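Local coordinates for BAG family molecular chaperone regulator 4 (Arabidopsis thaliana, PDB 4HWH), which binds the ATPase domain of HSP70/HSC70 chaperones and probably acts as a co-chaperone in programmed cell death and stress responses, at residues Thr32-Val36 against Arg37-Met41; Glu69-Arg72 against Ile73-Leu76. All blocks are in the same frame, centred on the assembly; numbering follows the deposited sequence.

Overall arrangement
This chain is the BAG domain of the longer protein, a three-helix bundle of helices 3-29, 36-54 and 63-86. Interaction 1 forms where the loop after helix 3-29 turns into helix 36-54; interaction 2 lies along helix 63-86, the helix that follows. Their centres are 20 Å apart, on opposite sides of the chain's centre, and their nearest atoms remain about 8 Å from each other. Helix 63-86 links them, since its later residues V80, L83 and K84 meet F39 of interaction 1. Interaction 2 faces helix 3-29 through R72, beside a bound acetate; E13, L17 and R20 of the same helix line the malonic acid pocket.

Interaction 1: residues Thr32-Val36 against Arg37-Met41; sequences TQVAV and REFDM
V34 crosses F39 at an oblique angle, its CG1 lying 3.6 Å from F39 CZ at the far end of the ring. With CG1 anti to the backbone N (chi1 175°), the same methyl also reaches the aliphatic part of E38, 3.6 Å from E38 CG. One branch of the valine thus serves two residues of the first helical turn. Behind this apolar contact the chain enters helix 36-54. A35 O accepts from E38 N at 3.0 Å, with the donor 50° out of the carbonyl plane, a tilted and rather bent bond. The next carbonyl, V36 O, accepts a straighter bond from D40 N at 3.1 Å, in the carbonyl plane, and the regular helical pattern is under way. V36 CG2 comes to 3.6 Å from D40 OD2, while the other carboxylate oxygen of D40, OD1, forms a salt bridge with K84. E38, bent at chi2 (-52°), brings OE2 to 3.5 Å from R37 NE, but the oxygen stands well out of the guanidinium plane and only the charges attract. Farther out, V34 packs on L24, A27 and V28 of helix 3-29, and F39 on V80, L83 and K84 of helix 63-86. Replacing F39 by an alanine is likely to leave V34 CG1 without its aromatic partner and open a gap toward V80 and L83. V34 therefore joins the loop to helix 3-29 and F39 joins the first turn of helix 36-54 to helix 63-86, whereas the charged groups stay toward the surface of the bundle.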
loop_
_atom_site.group_PDB
_atom_site.type_symbol
_atom_site.label_atom_id
_atom_site.label_comp_id
_atom_site.label_asym_id
_atom_site.label_seq_id
_atom_site.Cartn_x
_atom_site.Cartn_y
_atom_site.Cartn_z
ATOM N N THR A 32 10.401 10.346 15.646
ATOM C CA THR A 32 11.352 10.592 14.564
ATOM C C THR A 32 10.727 11.431 13.449
ATOM O O THR A 32 9.562 11.246 13.089
ATOM C CB THR A 32 11.908 9.285 13.968
ATOM O OG1 THR A 32 10.873 8.605 13.249
ATOM C CG2 THR A 32 12.439 8.381 15.063
ATOM N N GLN A 33 11.511 12.359 12.909
ATOM C CA GLN A 33 11.054 13.199 11.809
ATOM C C GLN A 33 11.210 12.456 10.485
ATOM O O GLN A 33 12.307 12.362 9.938
ATOM C CB GLN A 33 11.833 14.516 11.777
ATOM C CG GLN A 33 11.319 15.516 10.753
ATOM C CD GLN A 33 12.071 16.833 10.794
ATOM O OE1 GLN A 33 12.967 17.023 11.618
ATOM N NE2 GLN A 33 11.709 17.751 9.905
ATOM N N VAL A 34 10.099 11.925 9.983
ATOM C CA VAL A 34 10.104 11.126 8.765
ATOM C C VAL A 34 10.011 12.002 7.519
ATOM O O VAL A 34 9.110 12.837 7.401
ATOM C CB VAL A 34 8.947 10.109 8.765
ATOM C CG1 VAL A 34 8.892 9.358 7.447
ATOM C CG2 VAL A 34 9.094 9.139 9.933
ATOM N N ALA A 35 10.948 11.808 6.595
ATOM C CA ALA A 35 10.981 12.571 5.347
ATOM C C ALA A 35 9.691 12.390 4.556
ATOM O O ALA A 35 9.156 11.287 4.479
ATOM C CB ALA A 35 12.177 12.155 4.505
ATOM N N VAL A 36 9.197 13.470 3.960
ATOM C CA VAL A 36 7.958 13.402 3.195
ATOM C C VAL A 36 8.016 12.350 2.081
ATOM O O VAL A 36 7.001 11.729 1.755
ATOM C CB VAL A 36 7.568 14.781 2.608
ATOM C CG1 VAL A 36 8.658 15.303 1.685
ATOM C CG2 VAL A 36 6.236 14.694 1.876
ATOM N N ARG A 37 9.198 12.135 1.508
ATOM C CA ARG A 37 9.321 11.178 0.406
ATOM C C ARG A 37 8.959 9.750 0.817
ATOM O O ARG A 37 8.541 8.953 -0.019
ATOM C CB ARG A 37 10.716 11.212 -0.230
ATOM C CG ARG A 37 11.815 10.574 0.606
ATOM C CD ARG A 37 12.987 10.145 -0.268
ATOM N NE ARG A 37 14.103 9.643 0.530
ATOM C CZ ARG A 37 15.159 10.373 0.869
ATOM N NH1 ARG A 37 15.248 11.634 0.470
ATOM N NH2 ARG A 37 16.129 9.840 1.600
ATOM N N GLU A 38 9.122 9.423 2.098
ATOM C CA GLU A 38 8.755 8.092 2.576
ATOM C C GLU A 38 7.261 7.866 2.370
ATOM O O GLU A 38 6.845 6.828 1.859
ATOM C CB GLU A 38 9.094 7.905 4.059
ATOM C CG GLU A 38 10.505 8.279 4.451
ATOM C CD GLU A 38 11.553 7.605 3.591
ATOM O OE1 GLU A 38 11.364 6.435 3.200
ATOM O OE2 GLU A 38 12.576 8.253 3.312
ATOM N N PHE A 39 6.456 8.841 2.782
ATOM C CA PHE A 39 5.009 8.732 2.643
ATOM C C PHE A 39 4.609 8.730 1.172
ATOM O O PHE A 39 3.741 7.967 0.753
ATOM C CB PHE A 39 4.310 9.877 3.375
ATOM C CG PHE A 39 4.707 10.004 4.814
ATOM C CD1 PHE A 39 4.534 8.943 5.689
ATOM C CD2 PHE A 39 5.251 11.182 5.294
ATOM C CE1 PHE A 39 4.899 9.054 7.019
ATOM C CE2 PHE A 39 5.620 11.300 6.623
ATOM C CZ PHE A 39 5.443 10.231 7.486
ATOM N N ASP A 40 5.253 9.586 0.387
ATOM C CA ASP A 40 4.915 9.699 -1.024
ATOM C C ASP A 40 5.336 8.467 -1.818
ATOM O O ASP A 40 4.602 8.013 -2.694
ATOM C CB ASP A 40 5.503 10.980 -1.620
ATOM C CG ASP A 40 4.754 12.219 -1.166
ATOM O OD1 ASP A 40 3.622 12.071 -0.665
ATOM O OD2 ASP A 40 5.289 13.333 -1.310
ATOM N N MET A 41 6.506 7.918 -1.514
ATOM C CA MET A 41 6.927 6.684 -2.170
ATOM C C MET A 41 5.993 5.528 -1.821
ATOM O O MET A 41 5.645 4.724 -2.687
ATOM C CB MET A 41 8.366 6.321 -1.799
ATOM C CG MET A 41 9.425 7.151 -2.496
ATOM S SD MET A 41 11.073 6.455 -2.228
ATOM C CE MET A 41 11.304 6.789 -0.485
#

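Interaction 2: residues Glu69-Arg72 against Ile73-Leu76; sequences EVRR and IQNL. With ACT (acetate ion), chain G.
A bound acetate, probably from the crystallisation liquor, sits beside helix 63-86, where R72 and L76, one turn apart, both meet it. R72 NH2 donates to acetate OXT at 2.9 Å, the oxygen lying at the guanidinium edge near its plane, and L76 CD2 touches the acetate methyl carbon CH3 at 3.8 Å. S18 OG, on helix 3-29, is hydrogen-bonded to the same ion. Bends at chi2 (-115°) and chi3 (-69°) send the arginine chain out from its helix toward helix 3-29, with the NE/NH1 edge of the guanidinium turned to E69. There NH1 and NE of R72 both grip E69 OE1, side-on: R72 NH1 at 2.8 Å meets its syn lone pair, and R72 NE at 3.1 Å comes from above the carboxylate plane. A second acid, D15 of helix 3-29, forms a salt bridge with R72 NH1, so the guanidinium meets two carboxylates of the protein as well as the acetate, which probably balance its charge. In the three-helix bundle of the BAG domain, this charged cluster lies between helices 3-29 and 63-86, with V14 touching E69, R72 and L76. E69, V70 and I73 also touch L53 of helix 36-54. Backbone bonds of the alpha-helical i to i+4 kind run through the turn, among them I73 N to E69 O at 3.0 Å. The amide end of Q74 reaches V70, its NE2 3.9 Å from V70 CG1. V70 O accepts the 3.0 Å bond from Q74 N and also lies 3.1 Å from Q74 CG.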
loop_
_atom_site.group_PDB
_atom_site.type_symbol
_atom_site.label_atom_id
_atom_site.label_comp_id
_atom_site.label_asym_id
_atom_site.label_seq_id
_atom_site.Cartn_x
_atom_site.Cartn_y
_atom_site.Cartn_z
ATOM N N GLU A 69 -8.011 -7.246 -2.734
ATOM C CA GLU A 69 -6.717 -6.580 -2.690
ATOM C C GLU A 69 -6.854 -5.090 -2.988
ATOM O O GLU A 69 -6.119 -4.265 -2.445
ATOM C CB GLU A 69 -5.755 -7.228 -3.682
ATOM C CG GLU A 69 -4.307 -7.066 -3.294
ATOM C CD GLU A 69 -4.007 -7.695 -1.946
ATOM O OE1 GLU A 69 -3.156 -7.152 -1.218
ATOM O OE2 GLU A 69 -4.628 -8.726 -1.614
ATOM N N VAL A 70 -7.800 -4.746 -3.855
ATOM C CA VAL A 70 -8.057 -3.347 -4.156
ATOM C C VAL A 70 -8.469 -2.618 -2.881
ATOM O O VAL A 70 -7.994 -1.516 -2.602
ATOM C CB VAL A 70 -9.142 -3.190 -5.244
ATOM C CG1 VAL A 70 -9.586 -1.731 -5.361
ATOM C CG2 VAL A 70 -8.623 -3.705 -6.582
ATOM N N ARG A 71 -9.348 -3.246 -2.106
ATOM C CA ARG A 71 -9.832 -2.647 -0.868
ATOM C C ARG A 71 -8.711 -2.505 0.156
ATOM O O ARG A 71 -8.635 -1.500 0.862
ATOM C CB ARG A 71 -10.990 -3.466 -0.285
ATOM C CG ARG A 71 -12.252 -3.429 -1.134
ATOM C CD ARG A 71 -13.380 -4.225 -0.494
ATOM N NE ARG A 71 -14.598 -4.191 -1.298
ATOM C CZ ARG A 71 -15.733 -4.795 -0.960
ATOM N NH1 ARG A 71 -15.809 -5.483 0.171
ATOM N NH2 ARG A 71 -16.793 -4.710 -1.753
ATOM N N ARG A 72 -7.840 -3.509 0.224
ATOM C CA ARG A 72 -6.720 -3.484 1.154
ATOM C C ARG A 72 -5.828 -2.297 0.817
ATOM O O ARG A 72 -5.372 -1.571 1.698
ATOM C CB ARG A 72 -5.928 -4.798 1.078
ATOM C CG ARG A 72 -5.481 -5.346 2.428
ATOM C CD ARG A 72 -3.963 -5.376 2.602
ATOM N NE ARG A 72 -3.338 -6.362 1.726
ATOM C CZ ARG A 72 -2.229 -7.041 2.011
ATOM N NH1 ARG A 72 -1.753 -7.907 1.128
ATOM N NH2 ARG A 72 -1.600 -6.871 3.169
ATOM N N ILE A 73 -5.596 -2.094 -0.474
ATOM C CA ILE A 73 -4.772 -0.982 -0.928
ATOM C C ILE A 73 -5.391 0.369 -0.562
ATOM O O ILE A 73 -4.709 1.267 -0.064
ATOM C CB ILE A 73 -4.518 -1.071 -2.446
ATOM C CG1 ILE A 73 -3.559 -2.229 -2.749
ATOM C CG2 ILE A 73 -3.973 0.240 -2.971
ATOM C CD1 ILE A 73 -3.324 -2.468 -4.236
ATOM N N GLN A 74 -6.689 0.511 -0.808
ATOM C CA GLN A 74 -7.391 1.740 -0.456
ATOM C C GLN A 74 -7.250 2.047 1.037
ATOM O O GLN A 74 -7.067 3.197 1.431
ATOM C CB GLN A 74 -8.864 1.649 -0.865
ATOM C CG GLN A 74 -9.060 1.418 -2.360
ATOM C CD GLN A 74 -10.511 1.174 -2.735
ATOM O OE1 GLN A 74 -11.270 0.571 -1.975
ATOM N NE2 GLN A 74 -10.902 1.640 -3.917
ATOM N N ASN A 75 -7.317 1.011 1.864
ATOM C CA ASN A 75 -7.143 1.181 3.304
ATOM C C ASN A 75 -5.740 1.658 3.663
ATOM O O ASN A 75 -5.572 2.549 4.493
ATOM C CB ASN A 75 -7.464 -0.117 4.041
ATOM C CG ASN A 75 -8.949 -0.411 4.075
ATOM O OD1 ASN A 75 -9.767 0.421 3.679
ATOM N ND2 ASN A 75 -9.309 -1.600 4.552
ATOM N N LEU A 76 -4.733 1.058 3.035
ATOM C CA LEU A 76 -3.354 1.483 3.246
ATOM C C LEU A 76 -3.131 2.920 2.780
ATOM O O LEU A 76 -2.420 3.687 3.428
ATOM C CB LEU A 76 -2.380 0.526 2.548
ATOM C CG LEU A 76 -2.357 -0.875 3.172
ATOM C CD1 LEU A 76 -1.538 -1.852 2.335
ATOM C CD2 LEU A 76 -1.819 -0.806 4.592
HETATM C C ACT G . -3.123 -4.572 6.021
HETATM O O ACT G . -4.286 -4.676 5.568
HETATM O OXT ACT G . -2.291 -5.393 5.576
HETATM C CH3 ACT G . -2.757 -3.530 7.038
#